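Side-chain contacts in putative GTP pyrophosphokinase (PDB 3L9D), which probably transfers a pyrophosphate group from ATP to the 3'-hydroxyl of GTP, making the alarmone (p)ppGpp, as do other synthetases of the RelA/SpoT family: residues V89-K94 and Q100-I105; E123-R128 and Y151-E156; G147-H152 and L215-R220; Q173-A178 and W182-H187. All coordinates share one frame; numbering follows the deposited sequence.

In the fold
All four contacts lie within one chain, and strands 150-161 and 164-176 connect most of them. Interaction 2 sets helix 117-126 on a face of the sheet, and its Tyr151 is backbone-bonded to Ile174 of interaction 4, O to N 2.9 Å. Interactions 3 and 4 have centres about 9 Å apart and meet through Asp216 and Thr176, where OD2 and OG1 lie 2.5 Å apart, so helix 199-221 is tied to the start of helix 177-193. Interaction 1 lies more peripherally, its centre about 28 Å from that of interaction 3, but Gln103 O reaches Ile154 CD1 of interaction 2 at 3.9 Å.

Interaction 1 of 4, residues V89-K94 and Q100-I105; sequences VLRGIK and QDMQDI
Arg91, at the end of helix 81-91, reaches past Met102 to Asp104, which lies two residues before strand 106-112. Followed outward, its CB and CG leave the helix with CG anti to the carbonyl carbon (chi1 -58°), and the extended chain to NE carries the guanidinium to the other segment. The first atom to meet that segment is NH1. It lies 3.5 Å from Met102 CE and 3.6 Å from Met102 SD, the sulfur meeting the guanidinium in its plane, at the edge, while the two side chains cross at about a right angle. NH2 goes furthest, forming a salt bridge to Asp104 OD2 at 3.4 Å. NH1 faces OD1 at 3.5 Å, but both hydrogen bonds are weak, and the carboxylate is twisted 55° out of the guanidinium plane. Asp104 OD2 also has a long, weak ion pair with Lys79.

Beside this polar link, Ile93 brings its CD1 to 3.6 Å from Asp101 O and makes apolar contact with Met102 CE at 4.0 Å. A flexible thioether suits Met102: bent at chi3 (-47°), it turns its methyl back toward Ile93, and it also rests on Ile84 and Met88. Gly92, with positive phi, lets the chain leave the helix just before Ile93. Two helices joined by a short loop thus lead into strand 106-112 of the nucleotidyltransferase-like sheet of RelA/SpoT synthetases.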
loop_
_atom_site.group_PDB
_atom_site.type_symbol
_atom_site.label_atom_id
_atom_site.label_comp_id
_atom_site.label_asym_id
_atom_site.label_seq_id
_atom_site.Cartn_x
_atom_site.Cartn_y
_atom_site.Cartn_z
ATOM N N VAL A 89 -10.663 -19.024 2.571
ATOM C CA VAL A 89 -10.256 -20.418 2.571
ATOM C C VAL A 89 -8.884 -20.603 3.209
ATOM O O VAL A 89 -8.685 -21.510 4.020
ATOM C CB VAL A 89 -10.188 -20.973 1.150
ATOM C CG1 VAL A 89 -9.581 -22.365 1.172
ATOM C CG2 VAL A 89 -11.564 -20.990 0.529
ATOM N N LEU A 90 -7.939 -19.742 2.845
ATOM C CA LEU A 90 -6.567 -19.881 3.320
ATOM C C LEU A 90 -6.340 -19.487 4.777
ATOM O O LEU A 90 -5.597 -20.164 5.483
ATOM C CB LEU A 90 -5.590 -19.153 2.399
ATOM C CG LEU A 90 -5.061 -20.094 1.302
ATOM C CD1 LEU A 90 -5.752 -19.863 -0.062
ATOM C CD2 LEU A 90 -3.535 -19.996 1.182
ATOM N N ARG A 91 -6.973 -18.409 5.229
ATOM C CA ARG A 91 -6.817 -17.971 6.614
ATOM C C ARG A 91 -7.896 -18.550 7.563
ATOM O O ARG A 91 -7.826 -18.371 8.767
ATOM C CB ARG A 91 -6.845 -16.434 6.697
ATOM C CG ARG A 91 -5.797 -15.669 5.873
ATOM C CD ARG A 91 -6.202 -14.163 5.781
ATOM N NE ARG A 91 -5.320 -13.335 4.937
ATOM C CZ ARG A 91 -5.732 -12.333 4.146
ATOM N NH1 ARG A 91 -7.020 -12.018 4.067
ATOM N NH2 ARG A 91 -4.857 -11.637 3.429
ATOM N N GLY A 92 -8.913 -19.207 7.023
ATOM C CA GLY A 92 -9.989 -19.728 7.854
ATOM C C GLY A 92 -10.898 -18.677 8.482
ATOM O O GLY A 92 -11.250 -18.764 9.662
ATOM N N ILE A 93 -11.291 -17.685 7.691
ATOM C CA ILE A 93 -12.178 -16.623 8.150
ATOM C C ILE A 93 -13.596 -16.868 7.628
ATOM O O ILE A 93 -13.816 -16.897 6.411
ATOM C CB ILE A 93 -11.677 -15.257 7.637
ATOM C CG1 ILE A 93 -10.182 -15.105 7.950
ATOM C CG2 ILE A 93 -12.522 -14.110 8.195
ATOM C CD1 ILE A 93 -9.727 -13.683 8.185
ATOM N N LYS A 94 -14.550 -17.066 8.541
ATOM C CA LYS A 94 -15.948 -17.284 8.154
ATOM C C LYS A 94 -16.561 -15.947 7.742
ATOM O O LYS A 94 -16.044 -14.891 8.121
ATOM C CB LYS A 94 -16.740 -17.910 9.307
ATOM C CG LYS A 94 -16.228 -19.291 9.738
ATOM C CD LYS A 94 -16.927 -19.802 11.015
ATOM N N GLN A 100 -14.501 -8.021 11.008
ATOM C CA GLN A 100 -13.663 -7.936 12.193
ATOM C C GLN A 100 -12.309 -8.633 12.009
ATOM O O GLN A 100 -11.354 -8.311 12.699
ATOM C CB GLN A 100 -14.407 -8.447 13.434
ATOM C CG GLN A 100 -14.313 -9.936 13.675
ATOM C CD GLN A 100 -14.809 -10.334 15.069
ATOM O OE1 GLN A 100 -14.205 -11.175 15.750
ATOM N NE2 GLN A 100 -15.911 -9.724 15.497
ATOM N N ASP A 101 -12.212 -9.563 11.063
ATOM C CA ASP A 101 -11.003 -10.381 10.957
ATOM C C ASP A 101 -10.155 -10.202 9.693
ATOM O O ASP A 101 -8.966 -10.523 9.707
ATOM C CB ASP A 101 -11.330 -11.870 11.157
ATOM C CG ASP A 101 -11.528 -12.253 12.631
ATOM O OD1 ASP A 101 -11.282 -11.417 13.542
ATOM O OD2 ASP A 101 -11.926 -13.417 12.870
ATOM N N MET A 102 -10.743 -9.729 8.599
ATOM C CA MET A 102 -9.963 -9.511 7.377
ATOM C C MET A 102 -9.430 -8.063 7.287
ATOM O O MET A 102 -10.176 -7.094 7.465
ATOM C CB MET A 102 -10.750 -9.919 6.122
ATOM C CG MET A 102 -9.927 -9.811 4.838
ATOM S SD MET A 102 -10.379 -10.949 3.510
ATOM C CE MET A 102 -10.503 -12.485 4.431
ATOM N N GLN A 103 -8.137 -7.934 7.010
ATOM C CA GLN A 103 -7.432 -6.671 7.196
ATOM C C GLN A 103 -7.269 -5.847 5.935
ATOM O O GLN A 103 -7.072 -4.641 6.009
ATOM C CB GLN A 103 -6.040 -6.922 7.804
ATOM C CG GLN A 103 -6.061 -7.511 9.209
ATOM C CD GLN A 103 -4.661 -7.732 9.771
ATOM O OE1 GLN A 103 -3.759 -8.178 9.063
ATOM N NE2 GLN A 103 -4.481 -7.437 11.051
ATOM N N ASP A 104 -7.327 -6.500 4.780
ATOM C CA ASP A 104 -6.972 -5.849 3.528
ATOM C C ASP A 104 -8.085 -5.860 2.482
ATOM O O ASP A 104 -7.821 -5.911 1.286
ATOM C CB ASP A 104 -5.707 -6.488 2.948
ATOM C CG ASP A 104 -5.845 -8.007 2.720
ATOM O OD1 ASP A 104 -6.798 -8.634 3.228
ATOM O OD2 ASP A 104 -4.979 -8.578 2.020
ATOM N N ILE A 105 -9.333 -5.827 2.918
ATOM C CA ILE A 105 -10.402 -5.756 1.946
ATOM C C ILE A 105 -10.261 -4.441 1.155
ATOM O O ILE A 105 -10.024 -4.454 -0.057
ATOM C CB ILE A 105 -11.776 -5.942 2.599
ATOM C CG1 ILE A 105 -11.854 -7.361 3.180
ATOM C CG2 ILE A 105 -12.906 -5.681 1.594
ATOM C CD1 ILE A 105 -13.199 -7.738 3.739
#

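Interaction 2 of 4, residues E123-R128 and Y151-E156; sequences ELLRQR and YHVIVE
Leu125 and Val153 mark the closest backbone approach, their CA atoms 9.0 Å apart, as the last turn of helix 117-126 lies over strand 150-161 at a spacing that leaves the meeting to side chains. Leu125 sends its CB toward the strand, and its CD2 branch comes to 4.5 Å from Val153 CG2, a loose apolar touch between methyl groups of two branched side chains. Leu125 is buried, also touching Phe55 of helix 42-64, so a bulky aliphatic residue fits between helix and sheet. Val153, beta-branched as suits a strand, packs further on Leu122 of the same helix and on Val133.

Helix 117-126 is the helical link of a beta-alpha-beta crossover: it connects strand 106-112 to the parallel strand 132-139, passing over the two strands between them in the mixed sheet of this nucleotidyltransferase-like fold.

At the more exposed side of the contact Arg126 crosses Tyr151 at about a right angle. Its extended chain carries NH2 to 4.0 Å from Tyr151 OH, with the hydroxyl in the guanidinium plane, at the edge, and the guanidinium and ring planes 68° apart. The strongest polar partner of both groups is Glu136 of the neighbouring strand: OE2 forms a salt bridge with Arg126 NE, and OE1 a hydrogen bond with Tyr151 OH. Tyr151 has CG anti to the backbone N (chi1 -160°), which directs the ring toward the helix, where it leans on Val118 and Leu122.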
loop_
_atom_site.group_PDB
_atom_site.type_symbol
_atom_site.label_atom_id
_atom_site.label_comp_id
_atom_site.label_asym_id
_atom_site.label_seq_id
_atom_site.Cartn_x
_atom_site.Cartn_y
_atom_site.Cartn_z
ATOM N N GLU A 123 5.005 8.745 9.929
ATOM C CA GLU A 123 4.736 9.728 10.986
ATOM C C GLU A 123 3.394 10.434 10.801
ATOM O O GLU A 123 2.669 10.680 11.777
ATOM C CB GLU A 123 5.852 10.779 11.081
ATOM C CG GLU A 123 7.236 10.216 11.356
ATOM N N LEU A 124 3.073 10.760 9.553
ATOM C CA LEU A 124 1.820 11.424 9.235
ATOM C C LEU A 124 0.641 10.511 9.527
ATOM O O LEU A 124 -0.344 10.928 10.136
ATOM C CB LEU A 124 1.797 11.851 7.764
ATOM C CG LEU A 124 2.770 12.963 7.374
ATOM C CD1 LEU A 124 3.291 12.782 5.968
ATOM C CD2 LEU A 124 2.105 14.310 7.549
ATOM N N LEU A 125 0.744 9.264 9.079
ATOM C CA LEU A 125 -0.340 8.301 9.233
ATOM C C LEU A 125 -0.668 8.025 10.706
ATOM O O LEU A 125 -1.848 7.955 11.095
ATOM C CB LEU A 125 0.024 6.997 8.523
ATOM C CG LEU A 125 -0.628 6.655 7.187
ATOM C CD1 LEU A 125 -0.894 7.890 6.370
ATOM C CD2 LEU A 125 0.235 5.642 6.432
ATOM N N ARG A 126 0.377 7.881 11.522
ATOM C CA ARG A 126 0.233 7.587 12.956
ATOM C C ARG A 126 -0.390 8.731 13.755
ATOM O O ARG A 126 -1.054 8.495 14.773
ATOM C CB ARG A 126 1.589 7.262 13.561
ATOM C CG ARG A 126 2.178 5.953 13.134
ATOM C CD ARG A 126 3.500 5.698 13.846
ATOM N NE ARG A 126 4.240 4.645 13.171
ATOM C CZ ARG A 126 5.485 4.765 12.723
ATOM N NH1 ARG A 126 6.177 5.889 12.920
ATOM N NH2 ARG A 126 6.046 3.743 12.103
ATOM N N GLN A 127 -0.167 9.969 13.308
ATOM C CA GLN A 127 -0.736 11.138 13.997
ATOM C C GLN A 127 -2.146 11.566 13.515
ATOM O O GLN A 127 -2.704 12.529 14.034
ATOM C CB GLN A 127 0.230 12.330 13.957
ATOM C CG GLN A 127 0.494 12.863 12.544
ATOM C CD GLN A 127 0.150 14.352 12.360
ATOM O OE1 GLN A 127 0.470 14.960 11.319
ATOM N NE2 GLN A 127 -0.503 14.943 13.373
ATOM N N ARG A 128 -2.714 10.866 12.532
ATOM C CA ARG A 128 -4.092 11.137 12.109
ATOM C C ARG A 128 -5.092 10.661 13.170
ATOM O O ARG A 128 -4.822 9.712 13.904
ATOM C CB ARG A 128 -4.406 10.493 10.753
ATOM C CG ARG A 128 -3.597 11.015 9.577
ATOM C CD ARG A 128 -4.207 10.559 8.261
ATOM N NE ARG A 128 -5.515 11.153 7.960
ATOM C CZ ARG A 128 -5.729 12.190 7.147
ATOM N NH1 ARG A 128 -4.733 12.809 6.523
ATOM N NH2 ARG A 128 -6.958 12.621 6.963
ATOM N N TYR A 151 6.083 -1.525 2.664
ATOM C CA TYR A 151 5.726 -1.328 4.061
ATOM C C TYR A 151 4.205 -1.399 4.217
ATOM O O TYR A 151 3.480 -0.662 3.549
ATOM C CB TYR A 151 6.264 0.018 4.561
ATOM C CG TYR A 151 6.362 0.102 6.059
ATOM C CD1 TYR A 151 7.593 0.059 6.688
ATOM C CD2 TYR A 151 5.222 0.218 6.848
ATOM C CE1 TYR A 151 7.698 0.138 8.056
ATOM C CE2 TYR A 151 5.315 0.288 8.239
ATOM C CZ TYR A 151 6.558 0.244 8.831
ATOM O OH TYR A 151 6.679 0.299 10.202
ATOM N N HIS A 152 3.716 -2.271 5.093
ATOM C CA HIS A 152 2.275 -2.466 5.225
ATOM C C HIS A 152 1.722 -1.884 6.502
ATOM O O HIS A 152 2.208 -2.189 7.569
ATOM C CB HIS A 152 1.923 -3.946 5.175
ATOM C CG HIS A 152 2.393 -4.640 3.934
ATOM N ND1 HIS A 152 1.954 -5.893 3.573
ATOM C CD2 HIS A 152 3.258 -4.252 2.970
ATOM C CE1 HIS A 152 2.537 -6.252 2.444
ATOM N NE2 HIS A 152 3.332 -5.275 2.059
ATOM N N VAL A 153 0.682 -1.061 6.378
ATOM C CA VAL A 153 -0.010 -0.490 7.529
ATOM C C VAL A 153 -1.482 -0.868 7.485
ATOM O O VAL A 153 -2.117 -0.743 6.453
ATOM C CB VAL A 153 0.085 1.046 7.538
ATOM C CG1 VAL A 153 -0.615 1.592 8.754
ATOM C CG2 VAL A 153 1.544 1.496 7.496
ATOM N N ILE A 154 -2.017 -1.348 8.600
ATOM C CA ILE A 154 -3.429 -1.630 8.674
ATOM C C ILE A 154 -4.073 -0.560 9.543
ATOM O O ILE A 154 -3.560 -0.212 10.614
ATOM C CB ILE A 154 -3.715 -3.043 9.224
ATOM C CG1 ILE A 154 -3.019 -4.110 8.359
ATOM C CG2 ILE A 154 -5.221 -3.301 9.303
ATOM C CD1 ILE A 154 -3.342 -4.040 6.864
ATOM N N VAL A 155 -5.175 -0.010 9.050
ATOM C CA VAL A 155 -5.880 1.030 9.756
ATOM C C VAL A 155 -7.342 0.641 9.923
ATOM O O VAL A 155 -7.928 0.011 9.040
ATOM C CB VAL A 155 -5.738 2.415 9.060
ATOM C CG1 VAL A 155 -4.288 2.911 9.126
ATOM C CG2 VAL A 155 -6.277 2.387 7.593
ATOM N N GLU A 156 -7.901 0.962 11.088
ATOM C CA GLU A 156 -9.340 0.911 11.298
ATOM C C GLU A 156 -9.882 2.260 10.886
ATOM O O GLU A 156 -9.405 3.301 11.356
ATOM C CB GLU A 156 -9.686 0.703 12.761
ATOM C CG GLU A 156 -9.398 -0.645 13.304
ATOM C CD GLU A 156 -9.756 -0.749 14.772
ATOM O OE1 GLU A 156 -10.298 0.233 15.332
ATOM O OE2 GLU A 156 -9.498 -1.817 15.363
#

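Interaction 3 of 4, residues G147-H152 and L215-R220; sequences GYRSYH and LDEEMR
Arg149 and Asp216 form the charged part, their side chains sliding past each other in opposite directions. The salt bridge between Arg149 NH2 and Asp216 OD2 is long, at 3.7 Å, and the guanidinium and carboxylate planes are 64° apart. NH2 instead comes closest to Asp216 CB, 3.5 Å away and in the guanidinium plane. Bends at chi2 and chi3 (-121° and -80°) let the long arginine reach the helix's acidic residues from the loop. Water supplies a second link, accepting from Arg149 NE and donating to Asp216 OD2, both at 2.9 Å.

Helix 199-221 is thereby joined to the residues leading into inner strand 150-161 of the five-stranded mixed sheet. Asp216 OD2 has its strongest partner in Thr176 OG1, the N-cap of helix 177-193.

Within the helix, Glu217 OE1 and Arg220 NH1, one turn apart, form a salt bridge with a 3.2 Å hydrogen bond to the syn lone pair. That oxygen lies 4.2 Å from Arg149 NH2, probably attracting it, while Arg220 NE is bridged to Asp116.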
loop_
_atom_site.group_PDB
_atom_site.type_symbol
_atom_site.label_atom_id
_atom_site.label_comp_id
_atom_site.label_asym_id
_atom_site.label_seq_id
_atom_site.Cartn_x
_atom_site.Cartn_y
_atom_site.Cartn_z
ATOM N N GLY A 147 14.627 -9.344 -3.245
ATOM C CA GLY A 147 13.240 -9.713 -2.978
ATOM C C GLY A 147 12.260 -8.541 -2.818
ATOM O O GLY A 147 12.627 -7.361 -2.982
ATOM N N TYR A 148 11.010 -8.891 -2.499
ATOM C CA TYR A 148 9.935 -7.952 -2.181
ATOM C C TYR A 148 10.356 -6.812 -1.242
ATOM O O TYR A 148 11.139 -6.995 -0.304
ATOM C CB TYR A 148 8.785 -8.737 -1.543
ATOM C CG TYR A 148 7.533 -7.944 -1.246
ATOM C CD1 TYR A 148 6.698 -7.530 -2.276
ATOM C CD2 TYR A 148 7.158 -7.658 0.063
ATOM C CE1 TYR A 148 5.549 -6.831 -2.024
ATOM C CE2 TYR A 148 6.001 -6.956 0.333
ATOM C CZ TYR A 148 5.201 -6.539 -0.723
ATOM O OH TYR A 148 4.040 -5.834 -0.490
ATOM N N ARG A 149 9.819 -5.630 -1.487
ATOM C CA ARG A 149 10.154 -4.475 -0.676
ATOM C C ARG A 149 8.910 -3.610 -0.574
ATOM O O ARG A 149 8.404 -3.126 -1.581
ATOM C CB ARG A 149 11.256 -3.662 -1.328
ATOM C CG ARG A 149 12.636 -4.190 -1.148
ATOM C CD ARG A 149 13.491 -3.153 -0.448
ATOM N NE ARG A 149 13.989 -2.097 -1.335
ATOM C CZ ARG A 149 14.677 -1.028 -0.912
ATOM N NH1 ARG A 149 14.939 -0.871 0.389
ATOM N NH2 ARG A 149 15.107 -0.115 -1.788
ATOM N N SER A 150 8.415 -3.419 0.640
ATOM C CA SER A 150 7.203 -2.653 0.828
ATOM C C SER A 150 6.979 -2.436 2.316
ATOM O O SER A 150 7.612 -3.074 3.137
ATOM C CB SER A 150 6.022 -3.393 0.201
ATOM O OG SER A 150 4.852 -2.606 0.255
ATOM N N TYR A 151 6.083 -1.525 2.664
ATOM C CA TYR A 151 5.726 -1.328 4.061
ATOM C C TYR A 151 4.205 -1.399 4.217
ATOM O O TYR A 151 3.480 -0.662 3.549
ATOM C CB TYR A 151 6.264 0.018 4.561
ATOM C CG TYR A 151 6.362 0.102 6.059
ATOM C CD1 TYR A 151 7.593 0.059 6.688
ATOM C CD2 TYR A 151 5.222 0.218 6.848
ATOM C CE1 TYR A 151 7.698 0.138 8.056
ATOM C CE2 TYR A 151 5.315 0.288 8.239
ATOM C CZ TYR A 151 6.558 0.244 8.831
ATOM O OH TYR A 151 6.679 0.299 10.202
ATOM N N HIS A 152 3.716 -2.271 5.093
ATOM C CA HIS A 152 2.275 -2.466 5.225
ATOM C C HIS A 152 1.722 -1.884 6.502
ATOM O O HIS A 152 2.208 -2.189 7.569
ATOM C CB HIS A 152 1.923 -3.946 5.175
ATOM C CG HIS A 152 2.393 -4.640 3.934
ATOM N ND1 HIS A 152 1.954 -5.893 3.573
ATOM C CD2 HIS A 152 3.258 -4.252 2.970
ATOM C CE1 HIS A 152 2.537 -6.252 2.444
ATOM N NE2 HIS A 152 3.332 -5.275 2.059
ATOM N N LEU A 215 18.722 0.785 -7.937
ATOM C CA LEU A 215 18.190 2.035 -8.467
ATOM C C LEU A 215 17.751 2.937 -7.331
ATOM O O LEU A 215 18.150 4.108 -7.283
ATOM C CB LEU A 215 17.015 1.744 -9.415
ATOM C CG LEU A 215 16.275 2.904 -10.082
ATOM C CD1 LEU A 215 17.252 3.835 -10.786
ATOM C CD2 LEU A 215 15.252 2.362 -11.058
ATOM N N ASP A 216 16.945 2.382 -6.416
ATOM C CA ASP A 216 16.499 3.097 -5.212
ATOM C C ASP A 216 17.669 3.468 -4.306
ATOM O O ASP A 216 17.734 4.585 -3.778
ATOM C CB ASP A 216 15.509 2.251 -4.391
ATOM C CG ASP A 216 14.047 2.476 -4.777
ATOM O OD1 ASP A 216 13.692 3.564 -5.292
ATOM O OD2 ASP A 216 13.250 1.544 -4.544
ATOM N N GLU A 217 18.582 2.519 -4.109
ATOM C CA GLU A 217 19.694 2.744 -3.200
ATOM C C GLU A 217 20.578 3.881 -3.719
ATOM O O GLU A 217 21.049 4.715 -2.938
ATOM C CB GLU A 217 20.483 1.452 -2.966
ATOM C CG GLU A 217 21.042 1.296 -1.531
ATOM C CD GLU A 217 20.056 1.715 -0.443
ATOM O OE1 GLU A 217 18.849 1.355 -0.518
ATOM O OE2 GLU A 217 20.501 2.424 0.485
ATOM N N GLU A 218 20.761 3.934 -5.038
ATOM C CA GLU A 218 21.568 4.983 -5.663
ATOM C C GLU A 218 20.943 6.366 -5.575
ATOM O O GLU A 218 21.590 7.318 -5.166
ATOM C CB GLU A 218 21.857 4.639 -7.119
ATOM C CG GLU A 218 22.870 3.532 -7.261
ATOM C CD GLU A 218 24.233 3.936 -6.738
ATOM O OE1 GLU A 218 24.441 5.141 -6.484
ATOM O OE2 GLU A 218 25.100 3.051 -6.600
ATOM N N MET A 219 19.680 6.483 -5.956
ATOM C CA MET A 219 19.032 7.792 -5.950
ATOM C C MET A 219 18.871 8.421 -4.550
ATOM O O MET A 219 18.973 9.643 -4.394
ATOM C CB MET A 219 17.690 7.723 -6.682
ATOM C CG MET A 219 17.804 7.645 -8.198
ATOM S SD MET A 219 18.562 9.119 -8.913
ATOM C CE MET A 219 18.195 8.840 -10.648
ATOM N N ARG A 220 18.632 7.602 -3.530
ATOM C CA ARG A 220 18.388 8.157 -2.198
ATOM C C ARG A 220 19.617 8.899 -1.704
ATOM O O ARG A 220 19.523 9.780 -0.858
ATOM C CB ARG A 220 17.997 7.067 -1.185
ATOM C CG ARG A 220 19.147 6.158 -0.762
ATOM C CD ARG A 220 18.640 4.928 -0.038
ATOM N NE ARG A 220 18.084 5.262 1.270
ATOM C CZ ARG A 220 17.644 4.369 2.157
ATOM N NH1 ARG A 220 17.690 3.063 1.883
ATOM N NH2 ARG A 220 17.155 4.785 3.322
HETATM O O HOH W 1 13.475 -1.298 -4.057
#

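Interaction 4 of 4, residues Q173-A178 and W182-H187; sequences QIRTLA and WATIEH
Arg175 lays its guanidinium flat against Ala183: the alanine CB sits 3.4 Å above the plane, offset toward the rim, with NH1 the nearest atom at 3.5 Å. A residue as small as alanine lets the flat group lie close to the helix. An extended chain, with CG anti to the carbonyl carbon (chi1 -68°), carries the group there. Its polar rim is served at the edge: water 2 lies in the plane, 3.3 Å from Arg175 NH2, and donates weakly to Ala183 O. Elsewhere NH1 bonds Asn180 OD1 and NH2 Tyr148 OH, which should fix its rotation.

The Trp182 ring leads away from segment 173-178, one face against Glu186 CB, to bond Leu205 O through NE1. Its N makes the routine i to i+4 bond of helix 177-193, to Ala178 O at 3.1 Å. Thr176, at the N-cap, bonds Met179 N through OG1. This is the N-capped start of helix 177-193 where the chain leaves strand 164-176, in the nucleotidyltransferase-like sheet of the RelA/SpoT family.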
loop_
_atom_site.group_PDB
_atom_site.type_symbol
_atom_site.label_atom_id
_atom_site.label_comp_id
_atom_site.label_asym_id
_atom_site.label_seq_id
_atom_site.Cartn_x
_atom_site.Cartn_y
_atom_site.Cartn_z
ATOM N N GLN A 173 -0.323 0.133 1.607
ATOM C CA GLN A 173 1.069 -0.195 1.306
ATOM C C GLN A 173 1.807 1.025 0.815
ATOM O O GLN A 173 1.285 1.774 -0.020
ATOM C CB GLN A 173 1.175 -1.330 0.290
ATOM C CG GLN A 173 0.714 -2.651 0.872
ATOM C CD GLN A 173 0.889 -3.786 -0.089
ATOM O OE1 GLN A 173 1.891 -3.860 -0.796
ATOM N NE2 GLN A 173 -0.090 -4.680 -0.134
ATOM N N ILE A 174 3.013 1.222 1.337
ATOM C CA ILE A 174 3.836 2.365 0.974
ATOM C C ILE A 174 5.045 1.869 0.156
ATOM O O ILE A 174 5.752 0.947 0.566
ATOM C CB ILE A 174 4.253 3.124 2.252
ATOM C CG1 ILE A 174 3.019 3.338 3.140
ATOM C CG2 ILE A 174 4.937 4.444 1.913
ATOM C CD1 ILE A 174 3.308 3.792 4.549
ATOM N N ARG A 175 5.283 2.467 -1.006
ATOM C CA ARG A 175 6.244 1.904 -1.956
ATOM C C ARG A 175 6.956 2.963 -2.766
ATOM O O ARG A 175 6.369 3.985 -3.106
ATOM C CB ARG A 175 5.507 1.002 -2.946
ATOM C CG ARG A 175 4.936 -0.259 -2.354
ATOM C CD ARG A 175 4.195 -1.049 -3.402
ATOM N NE ARG A 175 3.738 -2.348 -2.911
ATOM C CZ ARG A 175 3.092 -3.242 -3.656
ATOM N NH1 ARG A 175 2.828 -2.983 -4.931
ATOM N NH2 ARG A 175 2.719 -4.398 -3.132
ATOM N N THR A 176 8.208 2.707 -3.130
ATOM C CA THR A 176 8.823 3.501 -4.202
ATOM C C THR A 176 8.244 3.106 -5.564
ATOM O O THR A 176 7.591 2.076 -5.714
ATOM C CB THR A 176 10.373 3.382 -4.247
ATOM O OG1 THR A 176 10.773 2.004 -4.340
ATOM C CG2 THR A 176 10.983 4.011 -3.026
ATOM N N LEU A 177 8.485 3.936 -6.564
ATOM C CA LEU A 177 8.044 3.616 -7.905
ATOM C C LEU A 177 8.631 2.246 -8.324
ATOM O O LEU A 177 7.909 1.362 -8.822
ATOM C CB LEU A 177 8.466 4.747 -8.842
ATOM C CG LEU A 177 7.764 6.118 -8.684
ATOM C CD1 LEU A 177 6.790 6.197 -7.464
ATOM C CD2 LEU A 177 8.770 7.311 -8.665
ATOM N N ALA A 178 9.930 2.055 -8.078
ATOM C CA ALA A 178 10.598 0.790 -8.406
ATOM C C ALA A 178 10.046 -0.396 -7.620
ATOM O O ALA A 178 9.855 -1.487 -8.176
ATOM C CB ALA A 178 12.110 0.900 -8.216
ATOM N N TRP A 182 8.279 -3.786 -9.506
ATOM C CA TRP A 182 8.556 -5.193 -9.215
ATOM C C TRP A 182 7.385 -5.948 -8.558
ATOM O O TRP A 182 6.971 -7.005 -9.040
ATOM C CB TRP A 182 9.798 -5.300 -8.331
ATOM C CG TRP A 182 10.358 -6.702 -8.212
ATOM C CD1 TRP A 182 11.359 -7.248 -8.962
ATOM C CD2 TRP A 182 9.952 -7.729 -7.283
ATOM N NE1 TRP A 182 11.604 -8.539 -8.563
ATOM C CE2 TRP A 182 10.757 -8.861 -7.536
ATOM C CE3 TRP A 182 8.998 -7.794 -6.266
ATOM C CZ2 TRP A 182 10.631 -10.046 -6.812
ATOM C CZ3 TRP A 182 8.873 -8.980 -5.545
ATOM C CH2 TRP A 182 9.684 -10.089 -5.829
ATOM N N ALA A 183 6.868 -5.417 -7.448
ATOM C CA ALA A 183 5.817 -6.098 -6.685
ATOM C C ALA A 183 4.595 -6.360 -7.541
ATOM O O ALA A 183 3.909 -7.359 -7.388
ATOM C CB ALA A 183 5.431 -5.288 -5.463
ATOM N N THR A 184 4.326 -5.441 -8.449
ATOM C CA THR A 184 3.229 -5.599 -9.372
ATOM C C THR A 184 3.473 -6.763 -10.335
ATOM O O THR A 184 2.566 -7.558 -10.600
ATOM C CB THR A 184 2.989 -4.275 -10.108
ATOM O OG1 THR A 184 2.174 -3.433 -9.278
ATOM C CG2 THR A 184 2.300 -4.505 -11.427
ATOM N N ILE A 185 4.701 -6.871 -10.843
ATOM C CA ILE A 185 5.068 -7.965 -11.744
ATOM C C ILE A 185 5.137 -9.330 -11.032
ATOM O O ILE A 185 4.563 -10.312 -11.506
ATOM C CB ILE A 185 6.404 -7.684 -12.470
ATOM C CG1 ILE A 185 6.249 -6.485 -13.405
ATOM C CG2 ILE A 185 6.847 -8.896 -13.265
ATOM C CD1 ILE A 185 7.419 -6.247 -14.304
ATOM N N GLU A 186 5.835 -9.392 -9.901
ATOM C CA GLU A 186 5.940 -10.644 -9.149
ATOM C C GLU A 186 4.570 -11.154 -8.750
ATOM O O GLU A 186 4.324 -12.351 -8.745
ATOM C CB GLU A 186 6.813 -10.479 -7.897
ATOM C CG GLU A 186 7.205 -11.795 -7.191
ATOM C CD GLU A 186 6.153 -12.319 -6.202
ATOM O OE1 GLU A 186 5.126 -11.629 -5.986
ATOM O OE2 GLU A 186 6.361 -13.425 -5.633
ATOM N N HIS A 187 3.675 -10.235 -8.411
ATOM C CA HIS A 187 2.329 -10.595 -7.984
ATOM C C HIS A 187 1.500 -11.258 -9.080
ATOM O O HIS A 187 0.792 -12.220 -8.816
ATOM C CB HIS A 187 1.596 -9.370 -7.448
ATOM C CG HIS A 187 0.165 -9.636 -7.097
ATOM N ND1 HIS A 187 -0.229 -10.041 -5.838
ATOM C CD2 HIS A 187 -0.962 -9.568 -7.845
ATOM C CE1 HIS A 187 -1.543 -10.202 -5.823
ATOM N NE2 HIS A 187 -2.011 -9.922 -7.028
HETATM O O HOH W 2 1.609 -5.888 -5.804
#